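Local structure of capsid (Human calicivirus NLV/Boxer/2001/US, 4RDL) at residues G51-D56 against C231-E236; Q44-Q49 against N184-P189; I19-M24 against L290-V295. The protein builds the norovirus capsid, and its protrusion domain, the part in this model, binds histo-blood group antigens such as the Lewis y tetrasaccharide. One frame throughout, in Å; residues are numbered along the deposited sequence.

Contact 1 of 3, residues G51-D56 against C231-E236; sequences GRVTLD and CTLPQE
L233 packs against the oxygen end of the G51 carbonyl, CB and CD1 each 3.7 Å from G51 O, and the same CD1 methyl meets V53 CG1 at 3.6 Å. The side chains of L233 and V53 cross at about a right angle. V53 turns CG1 into the position between its own backbone N and carbonyl carbon (chi1 66°), which presents that methyl to the leucine. V53 also packs on V238 and F241 of helix 235-244 and L233 on M271 of strand 265-272, so the pair lies between helix and sheet. The CA atoms come nearest at G51 and L233, 5.6 Å apart, where G51 has no side chain to intervene and takes a positive phi of 68°. This is the interior of what is, by comparison with other noroviruses, the P1 part of the protrusion domain: P234 is the N-cap of helix 235-244, and the loop after strand 35-38 is laid across the turn that enters the helix. No direct hydrogen bond joins the two segments; water does the polar work. One water accepts from G51 N at 2.9 Å and lies 2.7 Å from Q235 OE1, to which it can donate. The amide of Q235 is held by its other end, since NE2 is bonded to T64 O and V65 O. A second water stands 2.7 Å from G51 O and is hydrogen-bonded to T232 OG1 as well. L233 N, by contrast, is buried and finds no partner in the model, whereas L233 O is bonded to S27 OG. R52 passes its CD obliquely by T232 OG1 on the way to its real partners, NH1 reaching F48 O and NH2 reaching P203 O.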
ATOM      1  N   GLY A  51       4.936  -7.429   8.734  1.00  9.31           N
ATOM      2  CA  GLY A  51       3.683  -7.753   9.408  1.00  9.72           C
ATOM      3  C   GLY A  51       3.844  -8.130  10.870  1.00  9.37           C
ATOM      4  O   GLY A  51       2.967  -8.806  11.420  1.00 12.71           O
ATOM      5  N   ARG A  52       4.943  -7.703  11.498  1.00 10.04           N
ATOM      6  CA  ARG A  52       5.237  -8.060  12.885  1.00  9.95           C
ATOM      7  C   ARG A  52       5.032  -6.873  13.825  1.00 10.03           C
ATOM      8  O   ARG A  52       5.645  -5.814  13.648  1.00 11.50           O
ATOM      9  CB  ARG A  52       6.673  -8.580  13.021  1.00 11.49           C
ATOM     10  CG  ARG A  52       7.011  -9.756  12.109  1.00 10.97           C
ATOM     11  CD  ARG A  52       6.158 -10.997  12.426  1.00 10.97           C
ATOM     12  NE  ARG A  52       6.278 -11.452  13.816  1.00 12.59           N
ATOM     13  CZ  ARG A  52       7.161 -12.356  14.244  1.00 12.75           C
ATOM     14  NH1 ARG A  52       8.004 -12.924  13.391  1.00 12.64           N
ATOM     15  NH2 ARG A  52       7.190 -12.706  15.527  1.00 14.15           N
ATOM     16  N   VAL A  53       4.166  -7.066  14.817  1.00 10.30           N
ATOM     17  CA  VAL A  53       3.821  -6.037  15.795  1.00 10.96           C
ATOM     18  C   VAL A  53       3.179  -6.734  16.994  1.00 10.93           C
ATOM     19  O   VAL A  53       2.529  -7.762  16.840  1.00 12.77           O
ATOM     20  CB  VAL A  53       2.830  -5.009  15.189  1.00 11.96           C
ATOM     21  CG1 VAL A  53       1.474  -5.663  14.893  1.00 13.89           C
ATOM     22  CG2 VAL A  53       2.665  -3.789  16.084  1.00 13.89           C
ATOM     23  N   THR A  54       3.389  -6.199  18.190  1.00 11.98           N
ATOM     24  CA  THR A  54       2.683  -6.709  19.354  1.00 12.46           C
ATOM     25  C   THR A  54       1.249  -6.175  19.356  1.00 12.25           C
ATOM     26  O   THR A  54       0.935  -5.185  18.681  1.00 12.77           O
ATOM     27  CB  THR A  54       3.358  -6.283  20.654  1.00 14.76           C
ATOM     28  OG1 THR A  54       3.377  -4.850  20.731  1.00 15.34           O
ATOM     29  CG2 THR A  54       4.783  -6.810  20.710  1.00 15.70           C
ATOM     30  N   LEU A  55       0.371  -6.816  20.121  1.00 13.03           N
ATOM     31  CA  LEU A  55      -1.006  -6.334  20.209  1.00 13.28           C
ATOM     32  C   LEU A  55      -1.092  -4.934  20.809  1.00 14.20           C
ATOM     33  O   LEU A  55      -2.056  -4.201  20.549  1.00 15.16           O
ATOM     34  CB  LEU A  55      -1.889  -7.304  20.998  1.00 13.11           C
ATOM     35  CG  LEU A  55      -2.003  -8.701  20.391  1.00 14.14           C
ATOM     36  CD1 LEU A  55      -3.044  -9.504  21.165  1.00 14.36           C
ATOM     37  CD2 LEU A  55      -2.366  -8.629  18.905  1.00 14.40           C
ATOM     38  N   ASP A  56      -0.098  -4.560  21.614  1.00 14.21           N
ATOM     39  CA  ASP A  56      -0.092  -3.209  22.174  1.00 15.90           C
ATOM     40  C   ASP A  56       0.656  -2.175  21.312  1.00 15.21           C
ATOM     41  O   ASP A  56       0.916  -1.057  21.757  1.00 18.08           O
ATOM     42  CB  ASP A  56       0.318  -3.185  23.661  1.00 16.75           C
ATOM     43  CG  ASP A  56       1.784  -3.530  23.906  1.00 18.82           C
ATOM     44  OD1 ASP A  56       2.578  -3.648  22.957  1.00 19.09           O
ATOM     45  OD2 ASP A  56       2.148  -3.652  25.096  1.00 22.78           O
ATOM     46  N   CYS A 231       1.182 -14.545   5.293  1.00  9.31           N
ATOM     47  CA  CYS A 231       1.653 -13.599   6.298  1.00  9.60           C
ATOM     48  C   CYS A 231       0.871 -13.839   7.595  1.00  9.06           C
ATOM     49  O   CYS A 231      -0.168 -14.504   7.583  1.00  9.54           O
ATOM     50  CB  CYS A 231       1.509 -12.149   5.815  1.00 10.87           C
ATOM     51  SG  CYS A 231      -0.180 -11.545   5.738  1.00 10.06           S
ATOM     52  N   THR A 232       1.377 -13.336   8.713  1.00  9.78           N
ATOM     53  CA  THR A 232       0.740 -13.621   9.996  1.00 10.01           C
ATOM     54  C   THR A 232      -0.212 -12.522  10.490  1.00  9.88           C
ATOM     55  O   THR A 232      -0.959 -12.729  11.441  1.00 12.10           O
ATOM     56  CB  THR A 232       1.771 -14.031  11.076  1.00 12.21           C
ATOM     57  OG1 THR A 232       2.940 -13.204  10.976  1.00 14.18           O
ATOM     58  CG2 THR A 232       2.188 -15.498  10.891  1.00 13.27           C
ATOM     59  N   LEU A 233      -0.197 -11.361   9.834  1.00 10.23           N
ATOM     60  CA  LEU A 233      -1.203 -10.322  10.095  1.00 10.75           C
ATOM     61  C   LEU A 233      -1.482  -9.494   8.845  1.00 10.21           C
ATOM     62  O   LEU A 233      -0.562  -9.188   8.087  1.00 11.75           O
ATOM     63  CB  LEU A 233      -0.734  -9.347  11.178  1.00 12.86           C
ATOM     64  CG  LEU A 233      -0.689  -9.734  12.650  1.00 13.99           C
ATOM     65  CD1 LEU A 233      -0.055  -8.605  13.472  1.00 14.14           C
ATOM     66  CD2 LEU A 233      -2.093 -10.082  13.161  1.00 13.37           C
ATOM     67  N   PRO A 234      -2.745  -9.082   8.654  1.00 10.26           N
ATOM     68  CA  PRO A 234      -3.035  -8.073   7.630  1.00 10.04           C
ATOM     69  C   PRO A 234      -2.309  -6.771   7.968  1.00  9.07           C
ATOM     70  O   PRO A 234      -2.170  -6.429   9.151  1.00  9.98           O
ATOM     71  CB  PRO A 234      -4.549  -7.864   7.756  1.00 11.98           C
ATOM     72  CG  PRO A 234      -5.054  -9.110   8.450  1.00 13.28           C
ATOM     73  CD  PRO A 234      -3.954  -9.485   9.397  1.00 12.14           C
ATOM     74  N   GLN A 235      -1.854  -6.048   6.953  1.00  9.21           N
ATOM     75  CA  GLN A 235      -1.129  -4.814   7.217  1.00  9.19           C
ATOM     76  C   GLN A 235      -1.971  -3.821   8.025  1.00  9.68           C
ATOM     77  O   GLN A 235      -1.464  -3.117   8.898  1.00  9.65           O
ATOM     78  CB  GLN A 235      -0.672  -4.158   5.918  1.00  9.96           C
ATOM     79  CG  GLN A 235       0.160  -2.903   6.157  1.00  9.22           C
ATOM     80  CD  GLN A 235       1.423  -3.196   6.946  1.00 10.26           C
ATOM     81  OE1 GLN A 235       1.961  -4.301   6.884  1.00 10.65           O
ATOM     82  NE2 GLN A 235       1.916  -2.198   7.684  1.00 11.19           N
ATOM     83  N   GLU A 236      -3.266  -3.760   7.741  1.00  9.20           N
ATOM     84  CA  GLU A 236      -4.094  -2.781   8.423  1.00 10.00           C
ATOM     85  C   GLU A 236      -4.300  -3.143   9.902  1.00  9.50           C
ATOM     86  O   GLU A 236      -4.615  -2.273  10.703  1.00 10.87           O
ATOM     87  CB  GLU A 236      -5.411  -2.540   7.685  1.00 10.78           C
ATOM     88  CG  GLU A 236      -5.256  -1.734   6.387  1.00 11.99           C
ATOM     89  CD  GLU A 236      -4.755  -2.563   5.205  1.00 11.57           C
ATOM     90  OE1 GLU A 236      -4.485  -1.964   4.135  1.00 12.08           O
ATOM     91  OE2 GLU A 236      -4.630  -3.807   5.330  1.00 11.23           O
TER
HETATM   92  O   HOH W   1       4.538  -5.142   6.915  1.00 11.48           O
HETATM   93  O   HOH W   2       2.526 -11.172  12.668  1.00 14.49           O

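Contact 2 of 3, residues Q44-Q49 against N184-P189; sequences QVPQFQ and NLWAVP
W186 is clasped between Q44 and F48, and ring contacts dominate. The Q44 amide is stacked on one face of the indole, planes 17° apart, with NE2 3.4 Å from W186 CZ2 and OE1 over the CD2-CE3 side. Behind the amide, Q44 CG makes a CH-pi contact 4.0 Å from the centroid of the five-membered ring. With CG between the backbone N and carbonyl carbon (chi1 67°) and the chain extended from there, the amide reaches over the indole, and S39 OG bonds NE2. On the opposite face F48 CZ approaches W186 NE1 at 3.9 Å, its ring tilted 50° from the five-membered ring; R28 adds a cation-pi contact to F48. The indole edge is met by V45 O and by P46 CA, the latter 3.6 Å from W186 CD1. Apolar packing continues beyond the ring, where V188 CG2 touches Q47 CB at 3.7 Å. Polar links between the segments go through water: W186 O receives two waters, one shared with V45 O, the other with Q47 N, while a third joins Q44 OE1 to N184 OD1. Within 184-189, W186 N donates to N184 OD1 at 2.9 Å from above the carbonyl plane. That bond closes an Asx turn on a type I beta turn, N184 to A187, in the loop between strands 167-177 and 213-220, with W186 edge-to-face on Y216 of the latter.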
ATOM      1  N   GLN A  44       7.019 -26.153   9.918  1.00 45.12           N
ATOM      2  CA  GLN A  44       7.664 -24.991   9.311  1.00 43.29           C
ATOM      3  C   GLN A  44       7.306 -23.730  10.090  1.00 39.95           C
ATOM      4  O   GLN A  44       6.152 -23.302  10.121  1.00 41.68           O
ATOM      5  CB  GLN A  44       7.309 -24.851   7.827  1.00 45.04           C
ATOM      6  CG  GLN A  44       5.860 -24.512   7.547  1.00 45.96           C
ATOM      7  CD  GLN A  44       5.580 -24.394   6.065  1.00 46.31           C
ATOM      8  OE1 GLN A  44       6.501 -24.365   5.248  1.00 47.07           O
ATOM      9  NE2 GLN A  44       4.303 -24.328   5.707  1.00 46.51           N
ATOM     10  N   VAL A  45       8.322 -23.152  10.720  1.00 34.96           N
ATOM     11  CA  VAL A  45       8.155 -22.071  11.673  1.00 29.69           C
ATOM     12  C   VAL A  45       8.159 -20.724  10.961  1.00 23.66           C
ATOM     13  O   VAL A  45       9.092 -20.412  10.225  1.00 26.63           O
ATOM     14  CB  VAL A  45       9.302 -22.103  12.704  1.00 26.63           C
ATOM     15  CG1 VAL A  45       9.172 -20.969  13.713  1.00 30.48           C
ATOM     16  CG2 VAL A  45       9.346 -23.462  13.402  1.00 29.34           C
ATOM     17  N   PRO A  46       7.105 -19.921  11.158  1.00 18.42           N
ATOM     18  CA  PRO A  46       7.155 -18.575  10.579  1.00 17.12           C
ATOM     19  C   PRO A  46       8.038 -17.645  11.406  1.00 16.25           C
ATOM     20  O   PRO A  46       7.952 -17.626  12.639  1.00 16.07           O
ATOM     21  CB  PRO A  46       5.694 -18.117  10.642  1.00 16.08           C
ATOM     22  CG  PRO A  46       5.141 -18.832  11.821  1.00 15.84           C
ATOM     23  CD  PRO A  46       5.823 -20.181  11.841  1.00 17.15           C
ATOM     24  N   GLN A  47       8.891 -16.889  10.725  1.00 15.15           N
ATOM     25  CA  GLN A  47       9.665 -15.841  11.370  1.00 15.18           C
ATOM     26  C   GLN A  47       9.737 -14.668  10.404  1.00 13.82           C
ATOM     27  O   GLN A  47      10.811 -14.129  10.115  1.00 13.97           O
ATOM     28  CB  GLN A  47      11.061 -16.324  11.782  1.00 16.95           C
ATOM     29  CG  GLN A  47      11.803 -15.296  12.632  1.00 18.15           C
ATOM     30  CD  GLN A  47      13.116 -15.797  13.198  1.00 21.07           C
ATOM     31  OE1 GLN A  47      13.545 -16.918  12.925  1.00 22.22           O
ATOM     32  NE2 GLN A  47      13.765 -14.956  13.998  1.00 21.20           N
ATOM     33  N   PHE A  48       8.571 -14.291   9.892  1.00 12.43           N
ATOM     34  CA  PHE A  48       8.474 -13.168   8.976  1.00 10.79           C
ATOM     35  C   PHE A  48       8.988 -11.916   9.676  1.00 10.60           C
ATOM     36  O   PHE A  48       8.887 -11.798  10.902  1.00 11.80           O
ATOM     37  CB  PHE A  48       7.029 -12.975   8.515  1.00 11.28           C
ATOM     38  CG  PHE A  48       6.399 -14.229   7.981  1.00 11.31           C
ATOM     39  CD1 PHE A  48       7.152 -15.140   7.256  1.00 11.93           C
ATOM     40  CD2 PHE A  48       5.062 -14.507   8.225  1.00 11.51           C
ATOM     41  CE1 PHE A  48       6.575 -16.312   6.774  1.00 12.59           C
ATOM     42  CE2 PHE A  48       4.482 -15.662   7.741  1.00 11.38           C
ATOM     43  CZ  PHE A  48       5.241 -16.575   7.027  1.00 11.79           C
ATOM     44  N   GLN A  49       9.559 -10.993   8.907  1.00 10.76           N
ATOM     45  CA  GLN A  49      10.059  -9.753   9.480  1.00 10.30           C
ATOM     46  C   GLN A  49       9.123  -8.587   9.194  1.00 10.51           C
ATOM     47  O   GLN A  49       9.182  -7.555   9.869  1.00 11.19           O
ATOM     48  CB  GLN A  49      11.473  -9.468   8.981  1.00 10.75           C
ATOM     49  CG  GLN A  49      12.458 -10.523   9.442  1.00 11.78           C
ATOM     50  CD  GLN A  49      12.463 -10.659  10.950  1.00 13.45           C
ATOM     51  OE1 GLN A  49      12.679  -9.682  11.667  1.00 14.45           O
ATOM     52  NE2 GLN A  49      12.206 -11.870  11.443  1.00 14.11           N
ATOM     53  N   ASN A 184      11.262 -21.022  -0.980  1.00 14.70           N
ATOM     54  CA  ASN A 184      10.781 -21.239   0.381  1.00 15.02           C
ATOM     55  C   ASN A 184      10.306 -19.926   0.989  1.00 13.59           C
ATOM     56  O   ASN A 184      11.114 -19.074   1.374  1.00 14.85           O
ATOM     57  CB  ASN A 184      11.898 -21.856   1.231  1.00 16.50           C
ATOM     58  CG  ASN A 184      11.499 -22.050   2.681  1.00 17.11           C
ATOM     59  OD1 ASN A 184      10.351 -21.834   3.059  1.00 16.75           O
ATOM     60  ND2 ASN A 184      12.457 -22.471   3.503  1.00 19.96           N
ATOM     61  N   LEU A 185       8.989 -19.760   1.062  1.00 13.12           N
ATOM     62  CA  LEU A 185       8.400 -18.514   1.542  1.00 13.79           C
ATOM     63  C   LEU A 185       8.485 -18.344   3.062  1.00 12.78           C
ATOM     64  O   LEU A 185       8.050 -17.319   3.600  1.00 13.13           O
ATOM     65  CB  LEU A 185       6.958 -18.378   1.047  1.00 14.73           C
ATOM     66  CG  LEU A 185       6.795 -18.438  -0.474  1.00 15.24           C
ATOM     67  CD1 LEU A 185       5.347 -18.141  -0.851  1.00 17.91           C
ATOM     68  CD2 LEU A 185       7.744 -17.466  -1.172  1.00 15.12           C
ATOM     69  N   TRP A 186       9.053 -19.342   3.737  1.00 13.15           N
ATOM     70  CA  TRP A 186       9.301 -19.296   5.178  1.00 13.31           C
ATOM     71  C   TRP A 186      10.783 -19.071   5.516  1.00 12.68           C
ATOM     72  O   TRP A 186      11.142 -18.932   6.687  1.00 14.82           O
ATOM     73  CB  TRP A 186       8.817 -20.589   5.846  1.00 15.89           C
ATOM     74  CG  TRP A 186       7.351 -20.589   6.237  1.00 19.83           C
ATOM     75  CD1 TRP A 186       6.828 -20.370   7.483  1.00 18.71           C
ATOM     76  CD2 TRP A 186       6.235 -20.835   5.373  1.00 17.97           C
ATOM     77  NE1 TRP A 186       5.456 -20.464   7.445  1.00 20.03           N
ATOM     78  CE2 TRP A 186       5.067 -20.746   6.163  1.00 21.78           C
ATOM     79  CE3 TRP A 186       6.108 -21.124   4.009  1.00 20.15           C
ATOM     80  CZ2 TRP A 186       3.793 -20.936   5.636  1.00 17.99           C
ATOM     81  CZ3 TRP A 186       4.847 -21.303   3.489  1.00 20.88           C
ATOM     82  CH2 TRP A 186       3.701 -21.208   4.303  1.00 20.31           C
ATOM     83  N   ALA A 187      11.647 -19.031   4.502  1.00 13.20           N
ATOM     84  CA  ALA A 187      13.062 -18.754   4.744  1.00 12.84           C
ATOM     85  C   ALA A 187      13.248 -17.345   5.279  1.00 13.38           C
ATOM     86  O   ALA A 187      12.610 -16.407   4.804  1.00 14.01           O
ATOM     87  CB  ALA A 187      13.874 -18.933   3.470  1.00 14.70           C
ATOM     88  N   VAL A 188      14.128 -17.202   6.265  1.00 13.18           N
ATOM     89  CA  VAL A 188      14.472 -15.889   6.794  1.00 12.92           C
ATOM     90  C   VAL A 188      15.719 -15.390   6.077  1.00 13.15           C
ATOM     91  O   VAL A 188      16.737 -16.080   6.048  1.00 14.71           O
ATOM     92  CB  VAL A 188      14.744 -15.945   8.312  1.00 14.24           C
ATOM     93  CG1 VAL A 188      15.039 -14.553   8.841  1.00 16.07           C
ATOM     94  CG2 VAL A 188      13.560 -16.543   9.048  1.00 15.34           C
ATOM     95  N   PRO A 189      15.645 -14.189   5.477  1.00 12.18           N
ATOM     96  CA  PRO A 189      16.839 -13.669   4.795  1.00 11.03           C
ATOM     97  C   PRO A 189      18.021 -13.565   5.757  1.00 12.01           C
ATOM     98  O   PRO A 189      17.832 -13.223   6.926  1.00 13.11           O
ATOM     99  CB  PRO A 189      16.400 -12.269   4.332  1.00 11.61           C
ATOM    100  CG  PRO A 189      14.893 -12.355   4.257  1.00 11.65           C
ATOM    101  CD  PRO A 189      14.505 -13.261   5.397  1.00 10.91           C
TER
HETATM  102  O   HOH W   3       9.376 -24.105   4.352  1.00 37.96           O
HETATM  103  O   HOH W   4      11.552 -20.330   8.988  1.00 35.10           O
HETATM  104  O   HOH W   5       9.906 -16.938   8.087  1.00 16.47           O

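Contact 3 of 3, residues I19-M24 against L290-V295; sequences IPMNLM and LPINGV
I19 makes only a loose contact with V295, its backbone N 4.2 Å from V295 CG1, while its side chain turns the other way to pack on N243 of the second subunit. P20 lies alongside V295, both pointing the same way, and P20 CA lies 3.3 Å from G294 O, a CA-H...O contact. The same oxygen takes the one clear hydrogen bond of the contact, from M21 N at 2.9 Å; the N-H is fairly straight (159°) and arrives nearly head-on to the carbonyl. M21 opens a 3-10 turn, residues 21-23, in which L23 N bonds back to P20 O. The turn lies against the loop leading into strand 295-302, the touching parts of the two segments running in almost opposite directions, and Y257 OH braces that loop through P291 O and G294 N. Beyond its backbone, M21 runs out extended (chi1 -173°) and bends at its last torsion (68°), turning CE onto I292, 3.6 Å from I292 O and 4.0 Å from I292 CB. N22 CB packs on I292 O (3.3 Å) and by I292 CD1, and N22 OD1 leans to 3.5 Å from N293 CB, the N22 and N293 amide planes nearly perpendicular. L23 then packs on V65 of the second subunit.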
ATOM      1  N   ILE A  19     -12.914  -3.835   9.273  1.00 13.80           N
ATOM      2  CA  ILE A  19     -12.794  -3.863   7.817  1.00 13.91           C
ATOM      3  C   ILE A  19     -12.833  -5.316   7.355  1.00 12.34           C
ATOM      4  O   ILE A  19     -12.144  -6.170   7.924  1.00 11.85           O
ATOM      5  CB  ILE A  19     -11.441  -3.275   7.360  1.00 14.60           C
ATOM      6  CG1 ILE A  19     -11.288  -1.825   7.816  1.00 18.09           C
ATOM      7  CG2 ILE A  19     -11.289  -3.368   5.839  1.00 14.78           C
ATOM      8  CD1 ILE A  19      -9.891  -1.295   7.680  1.00 22.80           C
ATOM      9  N   PRO A  20     -13.629  -5.614   6.317  1.00 11.18           N
ATOM     10  CA  PRO A  20     -13.644  -6.988   5.805  1.00 11.44           C
ATOM     11  C   PRO A  20     -12.256  -7.473   5.401  1.00 10.43           C
ATOM     12  O   PRO A  20     -11.442  -6.713   4.867  1.00 11.05           O
ATOM     13  CB  PRO A  20     -14.566  -6.900   4.587  1.00 12.91           C
ATOM     14  CG  PRO A  20     -15.471  -5.752   4.897  1.00 14.28           C
ATOM     15  CD  PRO A  20     -14.594  -4.754   5.613  1.00 12.90           C
ATOM     16  N   MET A  21     -11.994  -8.748   5.653  1.00 10.87           N
ATOM     17  CA  MET A  21     -10.667  -9.302   5.440  1.00 10.30           C
ATOM     18  C   MET A  21     -10.162  -9.066   4.019  1.00 10.39           C
ATOM     19  O   MET A  21      -8.979  -8.740   3.815  1.00 11.35           O
ATOM     20  CB  MET A  21     -10.653 -10.801   5.756  1.00 10.65           C
ATOM     21  CG  MET A  21      -9.251 -11.400   5.714  1.00 11.66           C
ATOM     22  SD  MET A  21      -9.205 -13.172   6.040  1.00 12.59           S
ATOM     23  CE  MET A  21     -10.018 -13.799   4.568  1.00 13.31           C
ATOM     24  N   ASN A  22     -11.053  -9.233   3.043  1.00  9.87           N
ATOM     25  CA  ASN A  22     -10.669  -9.133   1.635  1.00 10.35           C
ATOM     26  C   ASN A  22     -10.487  -7.710   1.106  1.00  9.63           C
ATOM     27  O   ASN A  22     -10.198  -7.525  -0.083  1.00 11.77           O
ATOM     28  CB  ASN A  22     -11.603  -9.942   0.730  1.00 12.36           C
ATOM     29  CG  ASN A  22     -13.003  -9.363   0.657  1.00 13.81           C
ATOM     30  OD1 ASN A  22     -13.507  -8.758   1.612  1.00 12.81           O
ATOM     31  ND2 ASN A  22     -13.651  -9.569  -0.482  1.00 17.13           N
ATOM     32  N   LEU A  23     -10.624  -6.723   1.993  1.00 10.16           N
ATOM     33  CA  LEU A  23     -10.284  -5.339   1.669  1.00 10.17           C
ATOM     34  C   LEU A  23      -8.941  -4.925   2.268  1.00  9.72           C
ATOM     35  O   LEU A  23      -8.466  -3.823   2.017  1.00 10.99           O
ATOM     36  CB  LEU A  23     -11.367  -4.366   2.143  1.00 11.01           C
ATOM     37  CG  LEU A  23     -12.755  -4.555   1.527  1.00 14.78           C
ATOM     38  CD1 LEU A  23     -13.697  -3.438   1.941  1.00 15.52           C
ATOM     39  CD2 LEU A  23     -12.661  -4.649   0.023  1.00 16.75           C
ATOM     40  N   MET A  24      -8.338  -5.799   3.069  1.00  9.79           N
ATOM     41  CA  MET A  24      -7.058  -5.483   3.694  1.00  9.81           C
ATOM     42  C   MET A  24      -5.894  -6.070   2.907  1.00  8.91           C
ATOM     43  O   MET A  24      -6.078  -6.984   2.101  1.00 11.01           O
ATOM     44  CB  MET A  24      -7.027  -5.954   5.154  1.00 11.75           C
ATOM     45  CG  MET A  24      -7.930  -5.104   6.040  1.00 12.10           C
ATOM     46  SD  MET A  24      -7.898  -5.557   7.779  1.00 16.07           S
ATOM     47  CE  MET A  24      -8.773  -7.120   7.694  1.00 19.12           C
ATOM     48  N   LEU A 290     -14.969 -21.158   4.932  1.00 20.44           N
ATOM     49  CA  LEU A 290     -15.315 -19.817   5.394  1.00 16.81           C
ATOM     50  C   LEU A 290     -15.265 -18.859   4.214  1.00 15.77           C
ATOM     51  O   LEU A 290     -14.447 -19.028   3.314  1.00 15.41           O
ATOM     52  CB  LEU A 290     -14.326 -19.325   6.451  1.00 17.07           C
ATOM     53  CG  LEU A 290     -14.293 -20.013   7.811  1.00 19.70           C
ATOM     54  CD1 LEU A 290     -13.046 -19.599   8.569  1.00 19.60           C
ATOM     55  CD2 LEU A 290     -15.552 -19.690   8.606  1.00 22.66           C
ATOM     56  N   PRO A 291     -16.140 -17.846   4.220  1.00 15.72           N
ATOM     57  CA  PRO A 291     -16.073 -16.797   3.205  1.00 14.57           C
ATOM     58  C   PRO A 291     -14.859 -15.905   3.481  1.00 13.36           C
ATOM     59  O   PRO A 291     -14.314 -15.936   4.590  1.00 13.81           O
ATOM     60  CB  PRO A 291     -17.378 -16.030   3.426  1.00 16.21           C
ATOM     61  CG  PRO A 291     -17.624 -16.172   4.888  1.00 16.83           C
ATOM     62  CD  PRO A 291     -17.194 -17.583   5.216  1.00 16.51           C
ATOM     63  N   ILE A 292     -14.444 -15.121   2.493  1.00 12.37           N
ATOM     64  CA  ILE A 292     -13.255 -14.279   2.643  1.00 12.55           C
ATOM     65  C   ILE A 292     -13.602 -12.825   2.957  1.00 12.25           C
ATOM     66  O   ILE A 292     -12.706 -11.986   3.097  1.00 12.45           O
ATOM     67  CB  ILE A 292     -12.350 -14.312   1.392  1.00 12.70           C
ATOM     68  CG1 ILE A 292     -13.066 -13.690   0.194  1.00 15.03           C
ATOM     69  CG2 ILE A 292     -11.900 -15.735   1.106  1.00 14.69           C
ATOM     70  CD1 ILE A 292     -12.147 -13.466  -0.990  1.00 18.56           C
ATOM     71  N   ASN A 293     -14.897 -12.528   3.067  1.00 11.74           N
ATOM     72  CA  ASN A 293     -15.349 -11.156   3.281  1.00 12.23           C
ATOM     73  C   ASN A 293     -15.911 -10.904   4.682  1.00 11.22           C
ATOM     74  O   ASN A 293     -16.664  -9.956   4.895  1.00 13.20           O
ATOM     75  CB  ASN A 293     -16.364 -10.739   2.213  1.00 14.45           C
ATOM     76  CG  ASN A 293     -17.663 -11.514   2.308  1.00 15.95           C
ATOM     77  OD1 ASN A 293     -17.725 -12.559   2.955  1.00 15.33           O
ATOM     78  ND2 ASN A 293     -18.710 -11.002   1.672  1.00 21.29           N
ATOM     79  N   GLY A 294     -15.535 -11.752   5.634  1.00 11.59           N
ATOM     80  CA  GLY A 294     -15.939 -11.561   7.015  1.00 11.80           C
ATOM     81  C   GLY A 294     -15.142 -10.458   7.691  1.00 11.90           C
ATOM     82  O   GLY A 294     -14.139  -9.970   7.160  1.00 12.66           O
ATOM     83  N   VAL A 295     -15.591 -10.089   8.883  1.00 11.06           N
ATOM     84  CA  VAL A 295     -14.986  -9.024   9.668  1.00 11.58           C
ATOM     85  C   VAL A 295     -14.554  -9.598  11.011  1.00 10.38           C
ATOM     86  O   VAL A 295     -15.346 -10.260  11.675  1.00 11.80           O
ATOM     87  CB  VAL A 295     -15.994  -7.873   9.901  1.00 12.39           C
ATOM     88  CG1 VAL A 295     -15.408  -6.837  10.837  1.00 15.57           C
ATOM     89  CG2 VAL A 295     -16.391  -7.232   8.567  1.00 13.69           C
TER

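Contact 1 is the middle member. Its centre lies 15 Å from that of contact 2 and 16 Å from that of contact 3, whereas contacts 2 and 3 are 25 Å apart with nearest atoms about 14 Å away. F48 of contact 2 bridges to contact 1: its CD2 packs 3.7 Å from T232 OG1 and its CE2 3.8 Å from C231 CA. Toward contact 3, M24 CB comes 3.2 Å from E236 OE2, by the start of the helix. None of the three lines a glycan pocket; in contact 2 the L185 side chain is about 12 Å from each of a bound fucose and a bound galactose. Contacts 1 and 3 reach the second subunit.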